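Local coordinates for NTD biosynthesis operon protein NtdA (Bacillus subtilis subsp. subtilis, PDB 4K2M), which catalyses the reversible pyridoxal phosphate-dependent transamination of 3-dehydro-glucose 6-phosphate with glutamate to kanosamine 6-phosphate, a step in making kanosamine and neotrehalosadiamine, at residues L90-P95 with G102-Q107; C271-F274 with E280-V283; A363-K368 with E431-V436. All coordinates share one frame; numbering follows the deposited sequence.

Interaction 1 of 3, residues L90-P95 with G102-Q107; sequences LTEVLP and GPYLEQ
Tyr104 reaches out from near the start of helix 103-116 and lays the outer part of its ring beside Val93 of helix 80-93. The two side chains run past each other in opposite directions, and one methyl makes the contact: Val93 CG2 lies 3.4 Å from Tyr104 CE2, meeting the ring obliquely. The same methyl is 3.7 Å from both Tyr104 CZ and Tyr104 OH, so it sits beside the hydroxyl-bearing end of the ring. Val93 holds CG1 anti to its backbone N (chi1 177°), which leaves CG2 on the side of that N and turned to the tyrosine. The phenol then continues to Glu92, whose extended side chain crosses it at about a right angle, with carboxylate and ring planes 42° apart. Glu92 OE1 and Tyr104 OH are 4.2 Å apart, too far for a direct bond, and one water bridges them. It donates to Glu92 OE1 at 2.5 Å and is hydrogen-bonded to Tyr104 OH at 2.6 Å. The contact thus has an apolar part at the buried valine and a hydrated part at the exposed glutamate. Ala303 of helix 299-308 touches both Val93 and Tyr104, while Leu90 packs on Leu90 of the second subunit. Two successive helices are joined here across a short irregular link that contains the substrate-binding Thr100 and Ser101, in the aminotransferase fold of the DegT/DnrJ/EryC1 family, beside the dimer interface.

Interaction 2 of 3, residues C271-F274 with E280-V283; sequences CIQF and EVNV
A small apolar contact backed by a water bridge joins helix 265-275 to the loop that follows it, on the way to helix 299-308. Its apolar half is methyl against methyl, between two beta-branched side chains. Ile272 and Val281 cross at about a right angle, with Ile272 CG2 placed 3.9 Å from Val281 CG2 and 4.1 Å from Val281 CG1, so that the isoleucine methyl faces both prongs of the valine. Ile272 CG1 lies anti to the carbonyl carbon (chi1 -64°), which leaves CG2 anti to the backbone N and directed at the valine. Gln273 adds its aliphatic stem, CG lying 4.3 Å from Val281 CG2. Val281 occupies the second position of a type II beta turn from Glu280 to Val283, closed by a 3.0 Å bond from Val283 N to Glu280 O; Asn282 has the positive phi (63°) characteristic of the third position of such a turn. The polar half runs through one water, which accepts from Gln273 NE2 at 2.9 Å and from Val281 N at 3.0 Å, tying the amide of a buried helix side chain to the backbone of the turn. Substrate-binding Tyr276 lies in the connection between the segments, and substrate-binding Lys284 follows directly after Val283. Ile272 also touches Ile122 of strand 120-124, an outermost strand of the large mixed sheet in this chain, and Gln273 packs on Val288 and Ile289 of the same long loop.

Interaction 3 of 3, residues A363-K368 with E431-V436; sequences ADIMTK and EGLFHV
Apolar packing carries this helix-to-helix contact, with Val436 of helix 423-441 inserted between Ile365 and Lys368, which lie one turn apart on helix 362-373. Val436 CG1 does most of the touching: it lies 3.8 Å from Ile365 CA and 3.9 Å from Lys368 CB, so it rests partly against main chain. The second prong, Val436 CG2, also reaches Lys368 CB at 3.9 Å, and the methylene is thus met by both branches. Ile365 adds side-chain contact from its CG1 and CG2, and its CG2 approaches Leu433 CD1 at 4.3 Å, one turn earlier on the partner helix.

The hydrogen bonds and salt bridge of these two segments' side chains lie within helix 362-373. Lys368 packs through the base of its chain, then bends at its last torsion (chi4 52°) and takes its ammonium back to Asp364. There Lys368 NZ forms a salt bridge with Asp364 OD2 at 2.6 Å, on the syn side of the carboxylate, and a weak hydrogen bond with Asp364 OD1. Glu440 lies close to this carboxylate, and the lysine charge probably eases the crowding of negative charge. Thr367 OG1 turns back to Ala363 O at 3.0 Å, and this carbonyl receives the hydroxyl and Thr367 N from opposite faces of its plane.

The local helix axes come within 10.1 Å; their N-to-C directions are 129° apart, nearer antiparallel than parallel. Leu369 and Phe373 continue the seam around Val436 on helix 362-373, Leu433 also packs on Leu333 of the short helix 331-335, and Ile365 touches Val357, just beyond strand 353-356.

Interactions 1 and 2 lie on the same side of the chain's centre, their centres 21 Å apart and their nearest atoms about 8 Å apart, while interaction 3 is on the opposite side, with its centre 48 Å from that of interaction 1 and 53 Å from that of interaction 2. The first two lie near the substrate site: the side chain of Val93 is about 13 Å, and that of Ile272 about 11 Å, from a bound external aldimine of pyridoxal phosphate with kanosamine 6-phosphate. Thr100 and Ser101, beside interaction 1 in sequence, and Tyr276 and Lys284, beside interaction 2, line one ligand pocket with Asn294. Interaction 3 is remote from these sites, joining helices distant in sequence.

Interaction 1 of 3, residues L90-P95 with G102-Q107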
loop_
_atom_site.group_PDB
_atom_site.type_symbol
_atom_site.label_atom_id
_atom_site.label_comp_id
_atom_site.label_asym_id
_atom_site.label_seq_id
_atom_site.Cartn_x
_atom_site.Cartn_y
_atom_site.Cartn_z
ATOM N N LEU A 90 -13.967 -4.944 12.195
ATOM C CA LEU A 90 -12.751 -4.367 12.759
ATOM C C LEU A 90 -12.709 -4.564 14.269
ATOM O O LEU A 90 -11.639 -4.618 14.869
ATOM C CB LEU A 90 -12.633 -2.885 12.409
ATOM C CG LEU A 90 -12.457 -2.633 10.907
ATOM C CD1 LEU A 90 -12.163 -1.164 10.626
ATOM C CD2 LEU A 90 -11.368 -3.545 10.297
ATOM N N THR A 91 -13.880 -4.660 14.885
ATOM C CA THR A 91 -13.947 -4.965 16.306
ATOM C C THR A 91 -13.343 -6.343 16.580
ATOM O O THR A 91 -12.758 -6.584 17.645
ATOM C CB THR A 91 -15.404 -4.911 16.804
ATOM O OG1 THR A 91 -15.892 -3.569 16.665
ATOM C CG2 THR A 91 -15.486 -5.307 18.264
ATOM N N GLU A 92 -13.460 -7.240 15.608
ATOM C CA GLU A 92 -12.864 -8.576 15.706
ATOM C C GLU A 92 -11.426 -8.630 15.195
ATOM O O GLU A 92 -10.588 -9.362 15.742
ATOM C CB GLU A 92 -13.695 -9.588 14.916
ATOM C CG GLU A 92 -15.182 -9.552 15.218
ATOM C CD GLU A 92 -15.973 -10.484 14.313
ATOM O OE1 GLU A 92 -15.342 -11.213 13.513
ATOM O OE2 GLU A 92 -17.222 -10.488 14.399
ATOM N N VAL A 93 -11.128 -7.884 14.133
ATOM C CA VAL A 93 -9.784 -7.967 13.552
ATOM C C VAL A 93 -8.733 -7.225 14.378
ATOM O O VAL A 93 -7.626 -7.732 14.573
ATOM C CB VAL A 93 -9.747 -7.463 12.095
ATOM C CG1 VAL A 93 -8.324 -7.490 11.562
ATOM C CG2 VAL A 93 -10.624 -8.334 11.220
ATOM N N LEU A 94 -9.077 -6.036 14.863
ATOM C CA LEU A 94 -8.099 -5.197 15.552
ATOM C C LEU A 94 -7.366 -5.887 16.710
ATOM O O LEU A 94 -6.128 -5.786 16.788
ATOM C CB LEU A 94 -8.696 -3.838 15.967
ATOM C CG LEU A 94 -8.946 -2.857 14.814
ATOM C CD1 LEU A 94 -9.759 -1.649 15.280
ATOM C CD2 LEU A 94 -7.627 -2.405 14.168
ATOM N N PRO A 95 -8.099 -6.608 17.587
ATOM C CA PRO A 95 -7.420 -7.252 18.724
ATOM C C PRO A 95 -6.547 -8.426 18.307
ATOM O O PRO A 95 -5.768 -8.906 19.135
ATOM C CB PRO A 95 -8.585 -7.791 19.578
ATOM C CG PRO A 95 -9.782 -7.014 19.151
ATOM C CD PRO A 95 -9.574 -6.722 17.704
ATOM N N GLY A 102 -2.093 -12.129 7.281
ATOM C CA GLY A 102 -3.203 -12.651 8.062
ATOM C C GLY A 102 -4.166 -13.523 7.298
ATOM O O GLY A 102 -4.087 -13.636 6.074
ATOM N N PRO A 103 -5.109 -14.139 8.019
ATOM C CA PRO A 103 -6.015 -15.142 7.442
ATOM C C PRO A 103 -7.068 -14.596 6.485
ATOM O O PRO A 103 -7.530 -15.357 5.634
ATOM C CB PRO A 103 -6.702 -15.744 8.677
ATOM C CG PRO A 103 -6.634 -14.635 9.708
ATOM C CD PRO A 103 -5.302 -13.987 9.473
ATOM N N TYR A 104 -7.457 -13.331 6.619
ATOM C CA TYR A 104 -8.476 -12.770 5.737
ATOM C C TYR A 104 -7.972 -12.630 4.298
ATOM O O TYR A 104 -8.758 -12.717 3.352
ATOM C CB TYR A 104 -8.998 -11.436 6.269
ATOM C CG TYR A 104 -9.789 -11.541 7.559
ATOM C CD1 TYR A 104 -11.144 -11.815 7.536
ATOM C CD2 TYR A 104 -9.179 -11.345 8.796
ATOM C CE1 TYR A 104 -11.878 -11.901 8.703
ATOM C CE2 TYR A 104 -9.899 -11.438 9.966
ATOM C CZ TYR A 104 -11.251 -11.716 9.914
ATOM O OH TYR A 104 -11.980 -11.798 11.083
ATOM N N LEU A 105 -6.663 -12.431 4.132
ATOM C CA LEU A 105 -6.049 -12.387 2.807
ATOM C C LEU A 105 -6.402 -13.611 1.970
ATOM O O LEU A 105 -6.935 -13.477 0.873
ATOM C CB LEU A 105 -4.519 -12.255 2.911
ATOM C CG LEU A 105 -3.966 -10.841 2.876
ATOM C CD1 LEU A 105 -2.436 -10.870 2.996
ATOM C CD2 LEU A 105 -4.416 -10.151 1.583
ATOM N N GLU A 106 -6.112 -14.806 2.489
ATOM C CA GLU A 106 -6.379 -16.038 1.750
ATOM C C GLU A 106 -7.869 -16.212 1.452
ATOM O O GLU A 106 -8.241 -16.685 0.365
ATOM C CB GLU A 106 -5.873 -17.256 2.530
ATOM C CG GLU A 106 -5.629 -18.491 1.662
ATOM C CD GLU A 106 -5.686 -19.792 2.452
ATOM O OE1 GLU A 106 -4.956 -19.917 3.461
ATOM O OE2 GLU A 106 -6.472 -20.684 2.066
ATOM N N GLN A 107 -8.720 -15.860 2.413
ATOM C CA GLN A 107 -10.164 -15.990 2.220
ATOM C C GLN A 107 -10.653 -15.031 1.141
ATOM O O GLN A 107 -11.520 -15.373 0.341
ATOM C CB GLN A 107 -10.924 -15.726 3.525
ATOM C CG GLN A 107 -12.443 -15.861 3.405
ATOM C CD GLN A 107 -12.905 -17.304 3.244
ATOM O OE1 GLN A 107 -12.148 -18.244 3.495
ATOM N NE2 GLN A 107 -14.158 -17.482 2.827
HETATM O O HOH W 1 -14.439 -10.929 11.250
#

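Interaction 2 of 3, residues C271-F274 with E280-V283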
loop_
_atom_site.group_PDB
_atom_site.type_symbol
_atom_site.label_atom_id
_atom_site.label_comp_id
_atom_site.label_asym_id
_atom_site.label_seq_id
_atom_site.Cartn_x
_atom_site.Cartn_y
_atom_site.Cartn_z
ATOM N N CYS A 271 4.177 -14.138 -9.481
ATOM C CA CYS A 271 3.479 -12.961 -8.949
ATOM C C CYS A 271 3.615 -12.868 -7.434
ATOM O O CYS A 271 3.844 -11.787 -6.897
ATOM C CB CYS A 271 1.991 -12.981 -9.305
ATOM S SG CYS A 271 1.656 -12.697 -11.053
ATOM N N ILE A 272 3.452 -13.995 -6.745
ATOM C CA ILE A 272 3.598 -13.992 -5.294
ATOM C C ILE A 272 5.016 -13.592 -4.913
ATOM O O ILE A 272 5.212 -12.814 -3.974
ATOM C CB ILE A 272 3.244 -15.357 -4.681
ATOM C CG1 ILE A 272 1.763 -15.669 -4.926
ATOM C CG2 ILE A 272 3.537 -15.365 -3.186
ATOM C CD1 ILE A 272 1.369 -17.101 -4.582
ATOM N N GLN A 273 6.008 -14.111 -5.635
ATOM C CA GLN A 273 7.403 -13.780 -5.329
ATOM C C GLN A 273 7.674 -12.290 -5.524
ATOM O O GLN A 273 8.242 -11.645 -4.652
ATOM C CB GLN A 273 8.375 -14.636 -6.173
ATOM C CG GLN A 273 8.231 -16.123 -5.895
ATOM C CD GLN A 273 8.878 -16.987 -6.961
ATOM O OE1 GLN A 273 9.293 -16.495 -8.019
ATOM N NE2 GLN A 273 8.974 -18.284 -6.685
ATOM N N PHE A 274 7.219 -11.729 -6.637
ATOM C CA PHE A 274 7.400 -10.297 -6.873
ATOM C C PHE A 274 6.613 -9.418 -5.888
ATOM O O PHE A 274 7.040 -8.307 -5.569
ATOM C CB PHE A 274 7.011 -9.926 -8.309
ATOM C CG PHE A 274 8.140 -10.035 -9.287
ATOM C CD1 PHE A 274 9.195 -9.138 -9.241
ATOM C CD2 PHE A 274 8.142 -11.026 -10.256
ATOM C CE1 PHE A 274 10.243 -9.222 -10.148
ATOM C CE2 PHE A 274 9.191 -11.126 -11.172
ATOM C CZ PHE A 274 10.235 -10.222 -11.120
ATOM N N GLU A 280 10.782 -16.936 -1.532
ATOM C CA GLU A 280 10.086 -18.195 -1.795
ATOM C C GLU A 280 8.672 -18.109 -1.224
ATOM O O GLU A 280 8.460 -17.554 -0.141
ATOM C CB GLU A 280 10.843 -19.353 -1.144
ATOM C CG GLU A 280 10.115 -20.685 -1.243
ATOM C CD GLU A 280 11.062 -21.869 -1.182
ATOM O OE1 GLU A 280 12.216 -21.731 -1.637
ATOM O OE2 GLU A 280 10.648 -22.933 -0.678
ATOM N N VAL A 281 7.690 -18.627 -1.953
ATOM C CA VAL A 281 6.304 -18.573 -1.478
ATOM C C VAL A 281 6.166 -19.161 -0.067
ATOM O O VAL A 281 6.573 -20.298 0.183
ATOM C CB VAL A 281 5.364 -19.294 -2.447
ATOM C CG1 VAL A 281 3.932 -19.224 -1.943
ATOM C CG2 VAL A 281 5.480 -18.672 -3.839
ATOM N N ASN A 282 5.621 -18.368 0.849
ATOM C CA ASN A 282 5.422 -18.794 2.238
ATOM C C ASN A 282 6.690 -19.124 3.031
ATOM O O ASN A 282 6.610 -19.761 4.080
ATOM C CB ASN A 282 4.454 -19.986 2.296
ATOM C CG ASN A 282 3.057 -19.620 1.848
ATOM O OD1 ASN A 282 2.585 -18.513 2.108
ATOM N ND2 ASN A 282 2.390 -20.545 1.161
ATOM N N VAL A 283 7.856 -18.718 2.528
ATOM C CA VAL A 283 9.096 -18.851 3.296
ATOM C C VAL A 283 9.764 -17.492 3.410
ATOM O O VAL A 283 10.520 -17.081 2.526
ATOM C CB VAL A 283 10.073 -19.855 2.666
ATOM C CG1 VAL A 283 11.313 -20.003 3.548
ATOM C CG2 VAL A 283 9.399 -21.211 2.478
HETATM O O HOH W 2 8.580 -20.015 -4.403
#

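Interaction 3 of 3, residues A363-K368 with E431-V436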
loop_
_atom_site.group_PDB
_atom_site.type_symbol
_atom_site.label_atom_id
_atom_site.label_comp_id
_atom_site.label_asym_id
_atom_site.label_seq_id
_atom_site.Cartn_x
_atom_site.Cartn_y
_atom_site.Cartn_z
ATOM N N ALA A 363 -16.416 22.859 -23.205
ATOM C CA ALA A 363 -16.078 23.734 -22.088
ATOM C C ALA A 363 -17.277 24.586 -21.678
ATOM O O ALA A 363 -17.544 24.753 -20.480
ATOM C CB ALA A 363 -14.885 24.618 -22.433
ATOM N N ASP A 364 -18.008 25.111 -22.663
ATOM C CA ASP A 364 -19.187 25.925 -22.360
ATOM C C ASP A 364 -20.328 25.093 -21.780
ATOM O O ASP A 364 -21.053 25.554 -20.896
ATOM C CB ASP A 364 -19.690 26.661 -23.596
ATOM C CG ASP A 364 -20.553 27.864 -23.240
ATOM O OD1 ASP A 364 -20.147 28.662 -22.361
ATOM O OD2 ASP A 364 -21.640 28.012 -23.826
ATOM N N ILE A 365 -20.508 23.878 -22.290
ATOM C CA ILE A 365 -21.528 22.972 -21.739
ATOM C C ILE A 365 -21.254 22.698 -20.271
ATOM O O ILE A 365 -22.166 22.765 -19.442
ATOM C CB ILE A 365 -21.587 21.642 -22.512
ATOM C CG1 ILE A 365 -22.201 21.848 -23.896
ATOM C CG2 ILE A 365 -22.401 20.598 -21.751
ATOM C CD1 ILE A 365 -21.810 20.770 -24.907
ATOM N N MET A 366 -19.996 22.407 -19.942
ATOM C CA MET A 366 -19.627 22.118 -18.562
ATOM C C MET A 366 -19.826 23.312 -17.653
ATOM O O MET A 366 -20.320 23.176 -16.526
ATOM C CB MET A 366 -18.175 21.634 -18.486
ATOM C CG MET A 366 -17.947 20.346 -19.230
ATOM S SD MET A 366 -16.227 19.809 -19.093
ATOM C CE MET A 366 -16.125 19.308 -17.370
ATOM N N THR A 367 -19.445 24.486 -18.146
ATOM C CA THR A 367 -19.587 25.712 -17.377
ATOM C C THR A 367 -21.053 26.055 -17.122
ATOM O O THR A 367 -21.421 26.407 -15.995
ATOM C CB THR A 367 -18.896 26.901 -18.088
ATOM O OG1 THR A 367 -17.490 26.644 -18.158
ATOM C CG2 THR A 367 -19.120 28.195 -17.312
ATOM N N LYS A 368 -21.879 25.955 -18.154
ATOM C CA LYS A 368 -23.287 26.300 -18.025
ATOM C C LYS A 368 -24.025 25.312 -17.129
ATOM O O LYS A 368 -24.865 25.717 -16.322
ATOM C CB LYS A 368 -23.967 26.366 -19.387
ATOM C CG LYS A 368 -23.625 27.629 -20.181
ATOM C CD LYS A 368 -24.244 27.588 -21.571
ATOM C CE LYS A 368 -24.231 28.966 -22.214
ATOM N NZ LYS A 368 -22.870 29.568 -22.174
ATOM N N GLU A 431 -32.214 17.151 -17.395
ATOM C CA GLU A 431 -32.942 18.351 -17.787
ATOM C C GLU A 431 -31.975 19.494 -18.074
ATOM O O GLU A 431 -32.158 20.243 -19.031
ATOM C CB GLU A 431 -33.954 18.732 -16.711
ATOM C CG GLU A 431 -34.994 17.645 -16.481
ATOM C CD GLU A 431 -36.047 18.048 -15.479
ATOM O OE1 GLU A 431 -36.322 17.251 -14.553
ATOM O OE2 GLU A 431 -36.604 19.159 -15.626
ATOM N N GLY A 432 -30.934 19.609 -17.254
ATOM C CA GLY A 432 -29.907 20.618 -17.460
ATOM C C GLY A 432 -29.209 20.409 -18.793
ATOM O O GLY A 432 -28.926 21.359 -19.530
ATOM N N LEU A 433 -28.919 19.155 -19.115
ATOM C CA LEU A 433 -28.256 18.854 -20.372
ATOM C C LEU A 433 -29.146 19.242 -21.554
ATOM O O LEU A 433 -28.662 19.837 -22.534
ATOM C CB LEU A 433 -27.882 17.374 -20.442
ATOM C CG LEU A 433 -26.878 16.993 -21.525
ATOM C CD1 LEU A 433 -25.530 17.678 -21.273
ATOM C CD2 LEU A 433 -26.714 15.477 -21.565
ATOM N N PHE A 434 -30.437 18.913 -21.470
ATOM C CA PHE A 434 -31.374 19.300 -22.523
ATOM C C PHE A 434 -31.388 20.825 -22.687
ATOM O O PHE A 434 -31.287 21.344 -23.804
ATOM C CB PHE A 434 -32.787 18.781 -22.225
ATOM C CG PHE A 434 -33.095 17.456 -22.856
ATOM C CD1 PHE A 434 -33.503 17.387 -24.185
ATOM C CD2 PHE A 434 -33.003 16.275 -22.121
ATOM C CE1 PHE A 434 -33.809 16.167 -24.772
ATOM C CE2 PHE A 434 -33.309 15.040 -22.713
ATOM C CZ PHE A 434 -33.711 14.992 -24.033
ATOM N N HIS A 435 -31.478 21.540 -21.571
ATOM C CA HIS A 435 -31.525 22.997 -21.623
ATOM C C HIS A 435 -30.231 23.602 -22.176
ATOM O O HIS A 435 -30.268 24.461 -23.054
ATOM C CB HIS A 435 -31.822 23.584 -20.244
ATOM C CG HIS A 435 -32.118 25.048 -20.269
ATOM N ND1 HIS A 435 -31.132 26.002 -20.372
ATOM C CD2 HIS A 435 -33.294 25.720 -20.220
ATOM C CE1 HIS A 435 -31.685 27.202 -20.382
ATOM N NE2 HIS A 435 -32.994 27.059 -20.288
ATOM N N VAL A 436 -29.091 23.165 -21.650
ATOM C CA VAL A 436 -27.795 23.705 -22.079
ATOM C C VAL A 436 -27.477 23.409 -23.549
ATOM O O VAL A 436 -27.022 24.289 -24.283
ATOM C CB VAL A 436 -26.644 23.214 -21.184
ATOM C CG1 VAL A 436 -25.290 23.635 -21.768
ATOM C CG2 VAL A 436 -26.807 23.766 -19.777
#